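Local coordinates for protein 433aa long hypothetical phosphoribosylglycinamide formyl transferase (Pyrococcus horikoshii, PDB 2DWC) that probably works as an ATP-grasp enzyme of the PurT family and holds adenosine-5'-diphosphate in its ATP-grasp domain, at residues V209-L214 / R257-I262; K264-V269 / F276-F281. All coordinates share one frame; numbering follows the deposited sequence.

Interaction 1 of 2, residues V209-L214 / R257-I262. With ADP (adenosine-5'-diphosphate), chain H.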
loop_
_atom_site.group_PDB
_atom_site.type_symbol
_atom_site.label_atom_id
_atom_site.label_comp_id
_atom_site.label_asym_id
_atom_site.label_seq_id
_atom_site.Cartn_x
_atom_site.Cartn_y
_atom_site.Cartn_z
ATOM N N VAL B 209 2.011 -22.085 -21.442
ATOM C CA VAL B 209 2.221 -20.838 -20.718
ATOM C C VAL B 209 3.421 -20.938 -19.799
ATOM O O VAL B 209 3.821 -22.026 -19.404
ATOM C CB VAL B 209 0.976 -20.507 -19.874
ATOM C CG1 VAL B 209 0.794 -21.563 -18.774
ATOM C CG2 VAL B 209 1.062 -19.081 -19.299
ATOM N N GLU B 210 3.999 -19.790 -19.470
ATOM C CA GLU B 210 5.139 -19.759 -18.548
ATOM C C GLU B 210 4.545 -19.274 -17.237
ATOM O O GLU B 210 3.650 -18.417 -17.237
ATOM C CB GLU B 210 6.170 -18.730 -18.982
ATOM C CG GLU B 210 6.581 -18.763 -20.411
ATOM C CD GLU B 210 7.647 -17.733 -20.696
ATOM O OE1 GLU B 210 7.567 -17.097 -21.761
ATOM O OE2 GLU B 210 8.571 -17.564 -19.853
ATOM N N VAL B 211 5.047 -19.788 -16.124
ATOM C CA VAL B 211 4.529 -19.375 -14.823
ATOM C C VAL B 211 5.662 -19.034 -13.861
ATOM O O VAL B 211 6.776 -19.531 -13.975
ATOM C CB VAL B 211 3.683 -20.475 -14.160
ATOM C CG1 VAL B 211 2.435 -20.797 -15.015
ATOM C CG2 VAL B 211 4.535 -21.708 -13.982
ATOM N N THR B 212 5.364 -18.145 -12.924
ATOM C CA THR B 212 6.349 -17.791 -11.901
ATOM C C THR B 212 5.734 -18.291 -10.617
ATOM O O THR B 212 4.583 -17.924 -10.312
ATOM C CB THR B 212 6.472 -16.260 -11.726
ATOM O OG1 THR B 212 6.889 -15.637 -12.954
ATOM C CG2 THR B 212 7.518 -15.961 -10.657
ATOM N N GLU B 213 6.419 -19.197 -9.907
ATOM C CA GLU B 213 5.913 -19.637 -8.621
ATOM C C GLU B 213 6.675 -18.832 -7.558
ATOM O O GLU B 213 7.917 -18.954 -7.427
ATOM C CB GLU B 213 6.145 -21.140 -8.403
ATOM C CG GLU B 213 5.654 -21.621 -7.041
ATOM C CD GLU B 213 4.199 -21.250 -6.753
ATOM O OE1 GLU B 213 3.388 -21.308 -7.698
ATOM O OE2 GLU B 213 3.853 -20.921 -5.581
ATOM N N LEU B 214 5.927 -18.029 -6.789
ATOM C CA LEU B 214 6.533 -17.147 -5.779
ATOM C C LEU B 214 6.698 -17.803 -4.434
ATOM O O LEU B 214 6.162 -17.334 -3.424
ATOM C CB LEU B 214 5.662 -15.884 -5.674
ATOM C CG LEU B 214 5.632 -15.076 -6.981
ATOM C CD1 LEU B 214 4.455 -14.060 -6.928
ATOM C CD2 LEU B 214 6.997 -14.367 -7.198
ATOM N N ARG B 257 0.170 -28.796 -8.871
ATOM C CA ARG B 257 0.892 -29.483 -7.810
ATOM C C ARG B 257 2.346 -29.777 -8.210
ATOM O O ARG B 257 3.239 -29.837 -7.350
ATOM C CB ARG B 257 0.184 -30.791 -7.421
ATOM C CG ARG B 257 -1.258 -30.581 -6.985
ATOM C CD ARG B 257 -1.844 -31.790 -6.245
ATOM N NE ARG B 257 -1.385 -31.811 -4.858
ATOM C CZ ARG B 257 -0.428 -32.607 -4.379
ATOM N NH1 ARG B 257 0.194 -33.485 -5.166
ATOM N NH2 ARG B 257 -0.067 -32.498 -3.109
ATOM N N GLU B 258 2.583 -30.007 -9.487
ATOM C CA GLU B 258 3.948 -30.280 -9.951
ATOM C C GLU B 258 4.758 -28.970 -9.846
ATOM O O GLU B 258 5.967 -28.978 -9.556
ATOM C CB GLU B 258 3.909 -30.768 -11.398
ATOM C CG GLU B 258 5.248 -31.068 -12.027
ATOM C CD GLU B 258 5.904 -32.357 -11.487
ATOM O OE1 GLU B 258 6.921 -32.763 -12.080
ATOM O OE2 GLU B 258 5.417 -32.941 -10.488
ATOM N N VAL B 259 4.086 -27.850 -10.100
ATOM C CA VAL B 259 4.763 -26.530 -9.994
ATOM C C VAL B 259 5.242 -26.376 -8.553
ATOM O O VAL B 259 6.394 -26.019 -8.309
ATOM C CB VAL B 259 3.782 -25.378 -10.379
ATOM C CG1 VAL B 259 4.298 -24.000 -9.853
ATOM C CG2 VAL B 259 3.639 -25.330 -11.891
ATOM N N TYR B 260 4.379 -26.673 -7.583
ATOM C CA TYR B 260 4.776 -26.568 -6.173
ATOM C C TYR B 260 5.896 -27.558 -5.856
ATOM O O TYR B 260 6.835 -27.226 -5.156
ATOM C CB TYR B 260 3.609 -26.857 -5.214
ATOM C CG TYR B 260 2.400 -25.942 -5.384
ATOM C CD1 TYR B 260 1.104 -26.391 -5.101
ATOM C CD2 TYR B 260 2.556 -24.626 -5.846
ATOM C CE1 TYR B 260 0.002 -25.559 -5.276
ATOM C CE2 TYR B 260 1.452 -23.781 -6.035
ATOM C CZ TYR B 260 0.187 -24.242 -5.757
ATOM O OH TYR B 260 -0.892 -23.419 -6.008
ATOM N N ARG B 261 5.797 -28.788 -6.363
ATOM C CA ARG B 261 6.833 -29.769 -6.077
ATOM C C ARG B 261 8.214 -29.337 -6.598
ATOM O O ARG B 261 9.234 -29.472 -5.890
ATOM C CB ARG B 261 6.430 -31.131 -6.718
ATOM C CG ARG B 261 7.346 -32.310 -6.331
ATOM C CD ARG B 261 7.051 -33.575 -7.182
ATOM N NE ARG B 261 7.525 -33.469 -8.564
ATOM C CZ ARG B 261 8.804 -33.534 -8.932
ATOM N NH1 ARG B 261 9.761 -33.701 -8.019
ATOM N NH2 ARG B 261 9.124 -33.453 -10.221
ATOM N N ILE B 262 8.247 -28.855 -7.835
ATOM C CA ILE B 262 9.506 -28.424 -8.470
ATOM C C ILE B 262 10.057 -27.195 -7.736
ATOM O O ILE B 262 11.263 -27.122 -7.421
ATOM C CB ILE B 262 9.264 -28.118 -9.962
ATOM C CG1 ILE B 262 9.141 -29.456 -10.716
ATOM C CG2 ILE B 262 10.417 -27.298 -10.556
ATOM C CD1 ILE B 262 8.626 -29.347 -12.075
HETATM P PB ADP H . 16.049 -14.305 -19.396
HETATM O O1B ADP H . 16.058 -13.961 -17.957
HETATM O O2B ADP H . 14.958 -13.704 -20.418
HETATM O O3B ADP H . 17.362 -14.857 -20.146
HETATM P PA ADP H . 15.468 -16.816 -20.504
HETATM O O1A ADP H . 16.469 -16.419 -21.519
HETATM O O2A ADP H . 15.866 -18.210 -19.808
HETATM O O3A ADP H . 15.339 -15.747 -19.307
HETATM O "O5'" ADP H . 14.003 -16.996 -21.140
HETATM C "C5'" ADP H . 13.369 -15.907 -21.815
HETATM C "C4'" ADP H . 12.194 -16.449 -22.626
HETATM O "O4'" ADP H . 12.622 -17.159 -23.799
HETATM C "C3'" ADP H . 11.444 -17.488 -21.793
HETATM O "O3'" ADP H . 10.565 -16.814 -20.888
HETATM C "C2'" ADP H . 10.642 -18.123 -22.925
HETATM O "O2'" ADP H . 9.659 -17.193 -23.389
HETATM C "C1'" ADP H . 11.739 -18.282 -23.979
HETATM N N9 ADP H . 12.530 -19.511 -23.743
HETATM C C8 ADP H . 13.680 -19.597 -23.082
HETATM N N7 ADP H . 14.108 -20.861 -23.095
HETATM C C5 ADP H . 13.227 -21.580 -23.774
HETATM C C6 ADP H . 13.123 -22.928 -24.110
HETATM N N6 ADP H . 14.082 -23.782 -23.769
HETATM N N1 ADP H . 12.057 -23.340 -24.810
HETATM C C2 ADP H . 11.115 -22.494 -25.188
HETATM N N3 ADP H . 11.183 -21.207 -24.889
HETATM C C4 ADP H . 12.215 -20.724 -24.190
#

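Interaction 2 of 2, residues K264-V269 / F276-F281. With ADP (adenosine-5'-diphosphate), chain H.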
loop_
_atom_site.group_PDB
_atom_site.type_symbol
_atom_site.label_atom_id
_atom_site.label_comp_id
_atom_site.label_asym_id
_atom_site.label_seq_id
_atom_site.Cartn_x
_atom_site.Cartn_y
_atom_site.Cartn_z
ATOM N N LYS B 264 9.570 -26.339 -4.649
ATOM C CA LYS B 264 10.079 -26.745 -3.339
ATOM C C LYS B 264 11.476 -27.360 -3.411
ATOM O O LYS B 264 12.340 -27.074 -2.563
ATOM C CB LYS B 264 9.101 -27.735 -2.679
ATOM C CG LYS B 264 9.539 -28.279 -1.300
ATOM C CD LYS B 264 9.505 -27.230 -0.226
ATOM C CE LYS B 264 9.390 -27.853 1.186
ATOM N NZ LYS B 264 10.552 -28.726 1.552
ATOM N N ARG B 265 11.694 -28.206 -4.414
ATOM C CA ARG B 265 13.005 -28.857 -4.572
ATOM C C ARG B 265 14.076 -27.797 -4.841
ATOM O O ARG B 265 15.184 -27.895 -4.332
ATOM C CB ARG B 265 12.963 -29.858 -5.726
ATOM C CG ARG B 265 12.392 -31.228 -5.333
ATOM C CD ARG B 265 12.402 -32.139 -6.549
ATOM N NE ARG B 265 12.152 -33.536 -6.233
ATOM C CZ ARG B 265 12.940 -34.283 -5.470
ATOM N NH1 ARG B 265 14.042 -33.764 -4.925
ATOM N NH2 ARG B 265 12.634 -35.560 -5.275
ATOM N N ILE B 266 13.714 -26.765 -5.596
ATOM C CA ILE B 266 14.676 -25.711 -5.915
ATOM C C ILE B 266 14.955 -24.822 -4.706
ATOM O O ILE B 266 16.107 -24.554 -4.381
ATOM C CB ILE B 266 14.185 -24.857 -7.077
ATOM C CG1 ILE B 266 14.290 -25.679 -8.376
ATOM C CG2 ILE B 266 15.042 -23.557 -7.193
ATOM C CD1 ILE B 266 13.465 -25.105 -9.550
ATOM N N THR B 267 13.905 -24.353 -4.049
ATOM C CA THR B 267 14.157 -23.478 -2.901
ATOM C C THR B 267 14.798 -24.209 -1.722
ATOM O O THR B 267 15.561 -23.608 -0.968
ATOM C CB THR B 267 12.874 -22.707 -2.478
ATOM O OG1 THR B 267 11.868 -23.626 -2.058
ATOM C CG2 THR B 267 12.352 -21.870 -3.672
ATOM N N ASP B 268 14.511 -25.504 -1.538
ATOM C CA ASP B 268 15.178 -26.254 -0.456
ATOM C C ASP B 268 16.699 -26.247 -0.726
ATOM O O ASP B 268 17.505 -26.217 0.219
ATOM C CB ASP B 268 14.699 -27.720 -0.440
ATOM C CG ASP B 268 13.354 -27.900 0.238
ATOM O OD1 ASP B 268 12.807 -29.023 0.117
ATOM O OD2 ASP B 268 12.825 -26.951 0.883
ATOM N N VAL B 269 17.102 -26.332 -1.994
ATOM C CA VAL B 269 18.534 -26.278 -2.303
ATOM C C VAL B 269 19.126 -24.860 -2.128
ATOM O O VAL B 269 20.224 -24.699 -1.575
ATOM C CB VAL B 269 18.815 -26.745 -3.736
ATOM C CG1 VAL B 269 20.284 -26.482 -4.098
ATOM C CG2 VAL B 269 18.507 -28.265 -3.850
ATOM N N PHE B 276 11.093 -16.251 -3.738
ATOM C CA PHE B 276 11.847 -16.633 -4.917
ATOM C C PHE B 276 10.889 -16.605 -6.101
ATOM O O PHE B 276 9.727 -16.955 -5.949
ATOM C CB PHE B 276 12.358 -18.095 -4.773
ATOM C CG PHE B 276 13.432 -18.279 -3.733
ATOM C CD1 PHE B 276 13.119 -18.295 -2.379
ATOM C CD2 PHE B 276 14.764 -18.428 -4.111
ATOM C CE1 PHE B 276 14.128 -18.453 -1.402
ATOM C CE2 PHE B 276 15.789 -18.596 -3.133
ATOM C CZ PHE B 276 15.455 -18.603 -1.788
ATOM N N GLY B 277 11.361 -16.195 -7.265
ATOM C CA GLY B 277 10.490 -16.220 -8.429
ATOM C C GLY B 277 10.985 -17.429 -9.245
ATOM O O GLY B 277 11.933 -17.332 -10.032
ATOM N N VAL B 278 10.361 -18.593 -9.035
ATOM C CA VAL B 278 10.784 -19.772 -9.805
ATOM C C VAL B 278 10.032 -19.814 -11.128
ATOM O O VAL B 278 8.806 -19.933 -11.149
ATOM C CB VAL B 278 10.502 -21.058 -8.990
ATOM C CG1 VAL B 278 11.098 -22.257 -9.743
ATOM C CG2 VAL B 278 11.093 -20.913 -7.563
ATOM N N GLU B 279 10.775 -19.769 -12.237
ATOM C CA GLU B 279 10.198 -19.719 -13.571
ATOM C C GLU B 279 10.056 -21.123 -14.136
ATOM O O GLU B 279 11.008 -21.876 -14.093
ATOM C CB GLU B 279 11.107 -18.899 -14.481
ATOM C CG GLU B 279 11.143 -17.390 -14.158
ATOM C CD GLU B 279 9.755 -16.782 -14.210
ATOM O OE1 GLU B 279 8.993 -17.111 -15.155
ATOM O OE2 GLU B 279 9.429 -15.976 -13.308
ATOM N N MET B 280 8.875 -21.450 -14.658
ATOM C CA MET B 280 8.626 -22.774 -15.221
ATOM C C MET B 280 7.802 -22.709 -16.498
ATOM O O MET B 280 7.075 -21.741 -16.728
ATOM C CB MET B 280 7.866 -23.615 -14.207
ATOM C CG MET B 280 8.676 -23.917 -12.955
ATOM S SD MET B 280 7.738 -24.852 -11.770
ATOM C CE MET B 280 8.265 -24.240 -10.223
ATOM N N PHE B 281 7.930 -23.738 -17.341
ATOM C CA PHE B 281 7.130 -23.820 -18.567
ATOM C C PHE B 281 6.094 -24.924 -18.307
ATOM O O PHE B 281 6.412 -25.950 -17.700
ATOM C CB PHE B 281 8.000 -24.239 -19.784
ATOM C CG PHE B 281 9.170 -23.325 -20.050
ATOM C CD1 PHE B 281 9.034 -21.941 -19.954
ATOM C CD2 PHE B 281 10.394 -23.847 -20.483
ATOM C CE1 PHE B 281 10.088 -21.081 -20.289
ATOM C CE2 PHE B 281 11.453 -23.009 -20.824
ATOM C CZ PHE B 281 11.305 -21.613 -20.731
HETATM P PB ADP H . 16.049 -14.305 -19.396
HETATM O O1B ADP H . 16.058 -13.961 -17.957
HETATM O O2B ADP H . 14.958 -13.704 -20.418
HETATM O O3B ADP H . 17.362 -14.857 -20.146
HETATM P PA ADP H . 15.468 -16.816 -20.504
HETATM O O1A ADP H . 16.469 -16.419 -21.519
HETATM O O2A ADP H . 15.866 -18.210 -19.808
HETATM O O3A ADP H . 15.339 -15.747 -19.307
HETATM O "O5'" ADP H . 14.003 -16.996 -21.140
HETATM C "C5'" ADP H . 13.369 -15.907 -21.815
HETATM C "C4'" ADP H . 12.194 -16.449 -22.626
HETATM O "O4'" ADP H . 12.622 -17.159 -23.799
HETATM C "C3'" ADP H . 11.444 -17.488 -21.793
HETATM O "O3'" ADP H . 10.565 -16.814 -20.888
HETATM C "C2'" ADP H . 10.642 -18.123 -22.925
HETATM O "O2'" ADP H . 9.659 -17.193 -23.389
HETATM C "C1'" ADP H . 11.739 -18.282 -23.979
HETATM N N9 ADP H . 12.530 -19.511 -23.743
HETATM C C8 ADP H . 13.680 -19.597 -23.082
HETATM N N7 ADP H . 14.108 -20.861 -23.095
HETATM C C5 ADP H . 13.227 -21.580 -23.774
HETATM C C6 ADP H . 13.123 -22.928 -24.110
HETATM N N6 ADP H . 14.082 -23.782 -23.769
HETATM N N1 ADP H . 12.057 -23.340 -24.810
HETATM C C2 ADP H . 11.115 -22.494 -25.188
HETATM N N3 ADP H . 11.183 -21.207 -24.889
HETATM C C4 ADP H . 12.215 -20.724 -24.190
#

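Interaction 1 of 2, residues V209-L214 / R257-I262
Val211 and Glu213 of strand 209-213 pack against Val259 and Tyr260 of helix 257-262 in a buried helix-on-sheet contact within the ATP-grasp domain. Helix 253-270 lies across one face of the mixed sheet whose other face is turned to adenosine-5'-diphosphate, and the axes of the two short segments approach to 9.6 Å at a crossing angle of -53°. Two side chains of the strand reach the helix. Val211 meets Val259 through a loose methyl contact, CG2 to CG2 at 4.3 Å. Glu213 does more: with CG anti to the backbone N and a bend at the next bond (chi2 53°), its chain folds over Val259, whose CG1 lies 3.7 Å from Glu213 CB. The same bend sets the carboxylate at the edge of the Tyr260 ring, the two planes 83° apart. Glu213 OE1 is then 3.6 Å from Tyr260 CE2 and near the ring plane, where the weakly positive C-H rim of an aromatic ring probably suits a carboxylate oxygen. The Glu213 side chain also touches Phe229, Pro230 and Pro232 of strand 225-238, while the Tyr260 hydroxyl turns to Glu256 one helical turn earlier and hydrogen-bonds its carboxylate. Thr212, between Val211 and Glu213, points away from the helix and hydrogen-bonds Glu279 and Thr299; Glu210, extended beyond CG, reaches the nucleotide. Its carboxylate meets both ribose hydroxyls of adenosine-5'-diphosphate, one oxygen to each: ADP O3' lies only 2.4 Å from Glu210 OE2, too short for its length to be relied on, whereas ADP O2' gives its hydrogen to Glu210 OE1 at 2.7 Å.

Interaction 2 of 2, residues K264-V269 / F276-F281
Thr267 and Phe276 make the aromatic half of this contact, Ile266 and Val278 the aliphatic half. The methyl of Thr267 sits over one face of the Phe276 ring in a CH-pi contact, CG2 lying 4.1 Å from the ring centroid and 26° off its normal. It is displaced toward the root of the ring, so that its nearest atom there is Phe276 CG at 3.8 Å. Beside this pair, Ile266 CD1 touches Val278 CG1 at 3.7 Å, and the other methyl of Val278, CG2, comes within 4.2 Å of Thr267 CG2, which is thus shared between the ring and the valine. The rotation of Thr267 explains the division of labour: with chi1 at 63°, OG1 lies between the backbone N and the carbonyl carbon and hydrogen-bonds the carbonyl oxygen of Ala263 within the helix, leaving the methyl to face the strand. On another side of the helix, Asp268 OD1 receives Lys264 NZ at 2.7 Å on its syn lone pair, in a salt bridge. Farther along the strand, Glu279 points away from the helix and its OE1 is hydrogen-bonded to His235 NE2, while Phe281 brings CZ to 3.6 Å from C5 of the adenine of adenosine-5'-diphosphate and stacks with Phe207. Helix 253-270 and strand 274-283 pack as consecutive elements of the ATP-grasp domain, with Ile266 also resting on Leu128 and Ala132 of helix 121-132 and Val278 on Val292 of the adjoining strand 286-293.

Overall arrangement
Well into the chain, within the ATP-grasp range, strand 209-219 comes first, followed by strands 225-238 and 241-247 and then helix 253-270, whose middle turns return to the starting strand and close interaction 1 across 42 intervening residues. Interaction 2 follows in series, neither nested nor crossing: later turns of the same helix meet strand 274-283 after a short connection, residues 271-273. Because strands 209-219 and 274-283 are antiparallel neighbours, the two contacts, about 8 Å apart between centres, join one helix to adjacent strands. The backbone hydrogen bond of Glu213 N to Val278 O, 2.8 Å, links them directly. Both strands also carry residues that line the pocket of adenosine-5'-diphosphate.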